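Local structure of glycoside Hydrolase (5T3B) at residues E305-K319 / N344-D356. The protein probably hydrolyses glycosidic bonds in polysaccharides, perhaps agarose-type galactans, as a family 50 glycoside hydrolase from a human gut Bacteroidetes species. Numbering follows the deposited sequence.
With EDO (1,2-ethanediol), chain L; EDO (1,2-ethanediol), chain M.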
loop_
_atom_site.group_PDB
_atom_site.type_symbol
_atom_site.label_atom_id
_atom_site.label_comp_id
_atom_site.label_asym_id
_atom_site.label_seq_id
_atom_site.Cartn_x
_atom_site.Cartn_y
_atom_site.Cartn_z
ATOM N N GLU A 305 12.051 14.221 -14.512
ATOM C CA GLU A 305 11.376 13.946 -15.757
ATOM C C GLU A 305 11.766 12.618 -16.361
ATOM O O GLU A 305 10.911 11.848 -16.813
ATOM C CB GLU A 305 11.639 15.066 -16.765
ATOM C CG GLU A 305 10.797 14.892 -18.001
ATOM C CD GLU A 305 10.961 16.007 -19.016
ATOM O OE1 GLU A 305 11.677 16.989 -18.725
ATOM O OE2 GLU A 305 10.383 15.862 -20.139
ATOM N N PHE A 306 13.062 12.321 -16.349
ATOM C CA PHE A 306 13.530 11.046 -16.890
ATOM C C PHE A 306 12.953 9.858 -16.113
ATOM O O PHE A 306 12.532 8.874 -16.708
ATOM C CB PHE A 306 15.066 10.980 -16.938
ATOM C CG PHE A 306 15.582 9.699 -17.477
ATOM C CD1 PHE A 306 15.485 9.419 -18.812
ATOM C CD2 PHE A 306 16.091 8.755 -16.632
ATOM C CE1 PHE A 306 15.916 8.177 -19.288
ATOM C CE2 PHE A 306 16.481 7.515 -17.075
ATOM C CZ PHE A 306 16.447 7.226 -18.419
ATOM N N ALA A 307 12.965 9.963 -14.770
ATOM C CA ALA A 307 12.348 8.933 -13.970
ATOM C C ALA A 307 10.869 8.731 -14.345
ATOM O O ALA A 307 10.356 7.622 -14.349
ATOM C CB ALA A 307 12.538 9.267 -12.483
ATOM N N GLY A 308 10.163 9.834 -14.606
ATOM C CA GLY A 308 8.801 9.783 -15.091
ATOM C C GLY A 308 8.633 9.036 -16.404
ATOM O O GLY A 308 7.655 8.329 -16.605
ATOM N N ILE A 309 9.566 9.230 -17.347
ATOM C CA ILE A 309 9.558 8.498 -18.614
ATOM C C ILE A 309 9.731 7.011 -18.364
ATOM O O ILE A 309 9.011 6.174 -18.936
ATOM C CB ILE A 309 10.654 9.020 -19.600
ATOM C CG1 ILE A 309 10.242 10.424 -20.062
ATOM C CG2 ILE A 309 10.862 8.040 -20.721
ATOM C CD1 ILE A 309 11.353 11.144 -20.712
ATOM N N CYS A 310 10.629 6.672 -17.455
ATOM C CA CYS A 310 10.795 5.281 -17.071
ATOM C C CYS A 310 9.502 4.690 -16.507
ATOM O O CYS A 310 9.063 3.601 -16.853
ATOM C CB CYS A 310 11.921 5.153 -16.010
ATOM S SG CYS A 310 13.550 5.542 -16.560
ATOM N N ALA A 311 8.853 5.473 -15.631
ATOM C CA ALA A 311 7.605 5.070 -15.048
ATOM C C ALA A 311 6.529 4.912 -16.081
ATOM O O ALA A 311 5.708 3.974 -16.008
ATOM C CB ALA A 311 7.193 6.010 -13.925
ATOM N N GLU A 312 6.472 5.851 -17.027
ATOM C CA GLU A 312 5.501 5.748 -18.119
ATOM C C GLU A 312 5.664 4.443 -18.900
ATOM O O GLU A 312 4.674 3.730 -19.136
ATOM C CB GLU A 312 5.645 6.972 -19.054
ATOM C CG GLU A 312 4.998 6.802 -20.397
ATOM C CD GLU A 312 3.566 7.255 -20.438
ATOM O OE1 GLU A 312 2.883 6.809 -21.406
ATOM O OE2 GLU A 312 3.167 8.055 -19.531
ATOM N N LYS A 313 6.903 4.090 -19.253
ATOM C CA LYS A 313 7.131 2.881 -20.020
ATOM C C LYS A 313 6.803 1.619 -19.189
ATOM O O LYS A 313 6.324 0.618 -19.715
ATOM C CB LYS A 313 8.559 2.820 -20.556
ATOM C CG LYS A 313 8.837 3.854 -21.620
ATOM C CD LYS A 313 10.166 3.559 -22.268
ATOM C CE LYS A 313 10.057 2.418 -23.250
ATOM N NZ LYS A 313 9.122 2.609 -24.441
ATOM N N TYR A 314 7.077 1.698 -17.880
ATOM C CA TYR A 314 6.790 0.609 -16.966
ATOM C C TYR A 314 5.274 0.380 -16.832
ATOM O O TYR A 314 4.757 -0.691 -17.135
ATOM C CB TYR A 314 7.481 0.916 -15.641
ATOM C CG TYR A 314 7.240 -0.142 -14.611
ATOM C CD1 TYR A 314 7.970 -1.323 -14.619
ATOM C CD2 TYR A 314 6.220 -0.007 -13.671
ATOM C CE1 TYR A 314 7.735 -2.331 -13.696
ATOM C CE2 TYR A 314 6.005 -1.006 -12.735
ATOM C CZ TYR A 314 6.707 -2.175 -12.797
ATOM O OH TYR A 314 6.473 -3.150 -11.869
ATOM N N TYR A 315 4.588 1.417 -16.329
ATOM C CA TYR A 315 3.185 1.273 -16.019
ATOM C C TYR A 315 2.325 1.049 -17.258
ATOM O O TYR A 315 1.365 0.260 -17.200
ATOM C CB TYR A 315 2.687 2.491 -15.251
ATOM C CG TYR A 315 3.200 2.648 -13.821
ATOM C CD1 TYR A 315 3.136 1.599 -12.892
ATOM C CD2 TYR A 315 3.727 3.851 -13.409
ATOM C CE1 TYR A 315 3.519 1.822 -11.589
ATOM C CE2 TYR A 315 4.100 4.061 -12.105
ATOM C CZ TYR A 315 4.014 3.033 -11.209
ATOM O OH TYR A 315 4.427 3.264 -9.884
ATOM N N SER A 316 2.655 1.699 -18.366
ATOM C CA SER A 316 1.853 1.520 -19.525
ATOM C C SER A 316 1.966 0.122 -20.092
ATOM O O SER A 316 0.963 -0.470 -20.525
ATOM C CB SER A 316 2.198 2.590 -20.555
ATOM O OG SER A 316 3.523 2.376 -21.094
ATOM N N ALA A 317 3.158 -0.471 -20.046
ATOM C CA ALA A 317 3.304 -1.833 -20.510
ATOM C C ALA A 317 2.411 -2.793 -19.723
ATOM O O ALA A 317 1.832 -3.718 -20.267
ATOM C CB ALA A 317 4.746 -2.303 -20.394
ATOM N N ILE A 318 2.357 -2.595 -18.405
ATOM C CA ILE A 318 1.622 -3.500 -17.565
ATOM C C ILE A 318 0.099 -3.304 -17.735
ATOM O O ILE A 318 -0.662 -4.242 -17.865
ATOM C CB ILE A 318 2.120 -3.390 -16.124
ATOM C CG1 ILE A 318 3.604 -3.874 -16.109
ATOM C CG2 ILE A 318 1.238 -4.241 -15.206
ATOM C CD1 ILE A 318 4.360 -3.500 -14.845
ATOM N N LYS A 319 -0.345 -2.034 -17.738
ATOM C CA LYS A 319 -1.736 -1.789 -17.965
ATOM C C LYS A 319 -2.190 -2.310 -19.348
ATOM O O LYS A 319 -3.255 -2.940 -19.470
ATOM C CB LYS A 319 -2.083 -0.323 -17.801
ATOM C CG LYS A 319 -3.559 0.006 -17.956
ATOM C CD LYS A 319 -4.455 -0.751 -16.948
ATOM C CE LYS A 319 -5.871 -0.199 -16.943
ATOM N NZ LYS A 319 -5.969 0.933 -16.021
ATOM N N ASN A 344 7.733 12.370 -6.585
ATOM C CA ASN A 344 8.051 12.865 -7.938
ATOM C C ASN A 344 6.799 12.987 -8.746
ATOM O O ASN A 344 6.221 11.977 -9.136
ATOM C CB ASN A 344 9.058 11.894 -8.570
ATOM C CG ASN A 344 9.482 12.267 -9.969
ATOM O OD1 ASN A 344 8.872 13.094 -10.608
ATOM N ND2 ASN A 344 10.512 11.623 -10.469
ATOM N N SER A 345 6.382 14.222 -9.046
ATOM C CA SER A 345 5.158 14.464 -9.745
ATOM C C SER A 345 5.118 13.787 -11.098
ATOM O O SER A 345 4.051 13.463 -11.567
ATOM C CB SER A 345 4.887 15.951 -9.910
ATOM O OG SER A 345 5.916 16.592 -10.619
ATOM N N TYR A 346 6.287 13.636 -11.759
ATOM C CA TYR A 346 6.276 12.985 -13.053
ATOM C C TYR A 346 5.923 11.506 -12.970
ATOM O O TYR A 346 5.311 10.936 -13.872
ATOM C CB TYR A 346 7.601 13.132 -13.798
ATOM C CG TYR A 346 7.940 14.556 -14.166
ATOM C CD1 TYR A 346 7.470 15.097 -15.356
ATOM C CD2 TYR A 346 8.750 15.330 -13.381
ATOM C CE1 TYR A 346 7.808 16.384 -15.721
ATOM C CE2 TYR A 346 9.120 16.609 -13.746
ATOM C CZ TYR A 346 8.623 17.138 -14.903
ATOM O OH TYR A 346 8.966 18.402 -15.247
ATOM N N ILE A 347 6.363 10.860 -11.887
ATOM C CA ILE A 347 6.050 9.439 -11.676
ATOM C C ILE A 347 4.564 9.298 -11.303
ATOM O O ILE A 347 3.874 8.419 -11.799
ATOM C CB ILE A 347 6.949 8.840 -10.612
ATOM C CG1 ILE A 347 8.383 8.764 -11.115
ATOM C CG2 ILE A 347 6.476 7.454 -10.179
ATOM C CD1 ILE A 347 9.366 8.277 -10.123
ATOM N N ILE A 348 4.098 10.171 -10.426
ATOM C CA ILE A 348 2.678 10.155 -10.053
ATOM C C ILE A 348 1.799 10.392 -11.289
ATOM O O ILE A 348 0.755 9.756 -11.419
ATOM C CB ILE A 348 2.352 11.116 -8.923
ATOM C CG1 ILE A 348 3.167 10.782 -7.662
ATOM C CG2 ILE A 348 0.877 11.108 -8.553
ATOM C CD1 ILE A 348 2.856 9.464 -6.967
ATOM N N LYS A 349 2.201 11.317 -12.188
ATOM C CA LYS A 349 1.467 11.524 -13.418
ATOM C C LYS A 349 1.384 10.264 -14.238
ATOM O O LYS A 349 0.295 9.867 -14.729
ATOM C CB LYS A 349 2.070 12.648 -14.211
ATOM C CG LYS A 349 1.277 12.911 -15.484
ATOM C CD LYS A 349 1.796 14.199 -16.132
ATOM C CE LYS A 349 0.968 14.511 -17.378
ATOM N NZ LYS A 349 1.775 14.229 -18.578
ATOM N N ALA A 350 2.528 9.601 -14.412
ATOM C CA ALA A 350 2.516 8.336 -15.145
ATOM C C ALA A 350 1.614 7.277 -14.502
ATOM O O ALA A 350 0.838 6.592 -15.150
ATOM C CB ALA A 350 3.936 7.839 -15.298
ATOM N N ALA A 351 1.765 7.114 -13.194
ATOM C CA ALA A 351 0.980 6.125 -12.478
ATOM C C ALA A 351 -0.499 6.438 -12.588
ATOM O O ALA A 351 -1.283 5.510 -12.747
ATOM C CB ALA A 351 1.394 6.090 -11.040
ATOM N N GLY A 352 -0.886 7.728 -12.541
ATOM C CA GLY A 352 -2.324 8.028 -12.674
ATOM C C GLY A 352 -2.915 7.703 -14.020
ATOM O O GLY A 352 -4.108 7.449 -14.087
ATOM N N LYS A 353 -2.097 7.711 -15.047
ATOM C CA LYS A 353 -2.591 7.427 -16.429
ATOM C C LYS A 353 -2.830 5.966 -16.599
ATOM O O LYS A 353 -3.680 5.563 -17.395
ATOM C CB LYS A 353 -1.573 7.892 -17.469
ATOM C CG LYS A 353 -1.509 9.366 -17.595
ATOM C CD LYS A 353 -0.347 9.747 -18.572
ATOM C CE LYS A 353 -0.445 9.195 -19.953
ATOM N NZ LYS A 353 0.777 9.680 -20.736
ATOM N N TYR A 354 -2.121 5.107 -15.876
ATOM C CA TYR A 354 -2.100 3.632 -16.135
ATOM C C TYR A 354 -2.540 2.723 -15.023
ATOM O O TYR A 354 -3.100 1.665 -15.233
ATOM C CB TYR A 354 -0.703 3.255 -16.705
ATOM C CG TYR A 354 -0.383 3.944 -17.957
ATOM C CD1 TYR A 354 -1.118 3.612 -19.126
ATOM C CD2 TYR A 354 0.534 4.945 -18.043
ATOM C CE1 TYR A 354 -0.844 4.213 -20.338
ATOM C CE2 TYR A 354 0.777 5.599 -19.263
ATOM C CZ TYR A 354 -0.000 5.242 -20.386
ATOM O OH TYR A 354 0.233 5.783 -21.626
ATOM N N CYS A 355 -2.304 3.093 -13.813
ATOM C CA CYS A 355 -2.684 2.288 -12.677
ATOM C C CYS A 355 -4.179 2.505 -12.410
ATOM O O CYS A 355 -4.687 3.618 -12.524
ATOM C CB CYS A 355 -1.901 2.646 -11.425
ATOM S SG CYS A 355 -0.150 2.378 -11.504
ATOM N N ASP A 356 -4.894 1.445 -12.039
ATOM C CA ASP A 356 -6.225 1.662 -11.509
ATOM C C ASP A 356 -6.230 2.343 -10.150
ATOM O O ASP A 356 -7.080 3.156 -9.830
ATOM C CB ASP A 356 -6.971 0.351 -11.467
ATOM C CG ASP A 356 -7.148 -0.224 -12.859
ATOM O OD1 ASP A 356 -7.917 0.414 -13.654
ATOM O OD2 ASP A 356 -6.568 -1.282 -13.200
HETATM C C1 EDO L . 9.105 16.937 -10.155
HETATM O O1 EDO L . 8.355 18.144 -10.237
HETATM C C2 EDO L . 9.335 16.775 -8.686
HETATM O O2 EDO L . 8.150 16.370 -8.035
HETATM C C1 EDO M . -9.037 -3.571 -15.168
HETATM O O1 EDO M . -7.681 -3.096 -15.237
HETATM C C2 EDO M . -10.023 -2.573 -15.828
HETATM O O2 EDO M . -9.642 -1.349 -15.152
HETATM O O HOH W 1 -5.649 3.397 -17.215
#
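Tyr-354 lies across Ser-316 in a near-parallel helix-helix packing of this family 50 glycoside hydrolase, with small residues at the interface; the axes of segment 305-319 and helix 345-354 approach to 7.7 Å at a crossing angle of -18°. The Tyr-354 ring covers Ser-316, whose CB stands 3.4 Å from the ring centroid in a CH-pi contact; the CB of Lys-353 lies on the other face. Ser-316 OG is turned back on its own helix and donates to Glu-312 O, which also accepts from Ser-316 N on the opposite face of the carbonyl. One turn earlier, Glu-312 bends at chi2 (90°), bringing its carboxylate to the edge of the Tyr-354 ring, the two planes steeply inclined. OE1 accepts from Tyr-354 OH at 2.9 Å and OE2 forms a salt bridge with Lys-353 NZ, the two carboxylate oxygens thus being taken by different donors. Both arrive on the syn side, tilted somewhat out of the carboxylate plane.

Toward the N-terminal end Gly-308 sets its CA 3.8 Å from Tyr-346 CB; farther along, Ala-311 meets Ala-350, CB to CB at 4.0 Å. Tyr-346 turns a ring face to Glu-305 CA, while its hydroxyl bonds Glu-301. On the buried side, Tyr-315 receives Cys-355 SG over one ring face, offset toward the rim, and its CE2 touches Ala-351 CB at 3.5 Å; its hydroxyl bonds Ser-335. At the C-terminal end Lys-319, bent at chi2 and chi4, passes CG and CD alongside Tyr-354 O and brings NZ back to it. NZ donates to that carbonyl from above the plane and to a water held by Lys-353 O, and completes a salt bridge with Asp-356 OD1 at 3.1 Å, from above the carboxylate plane.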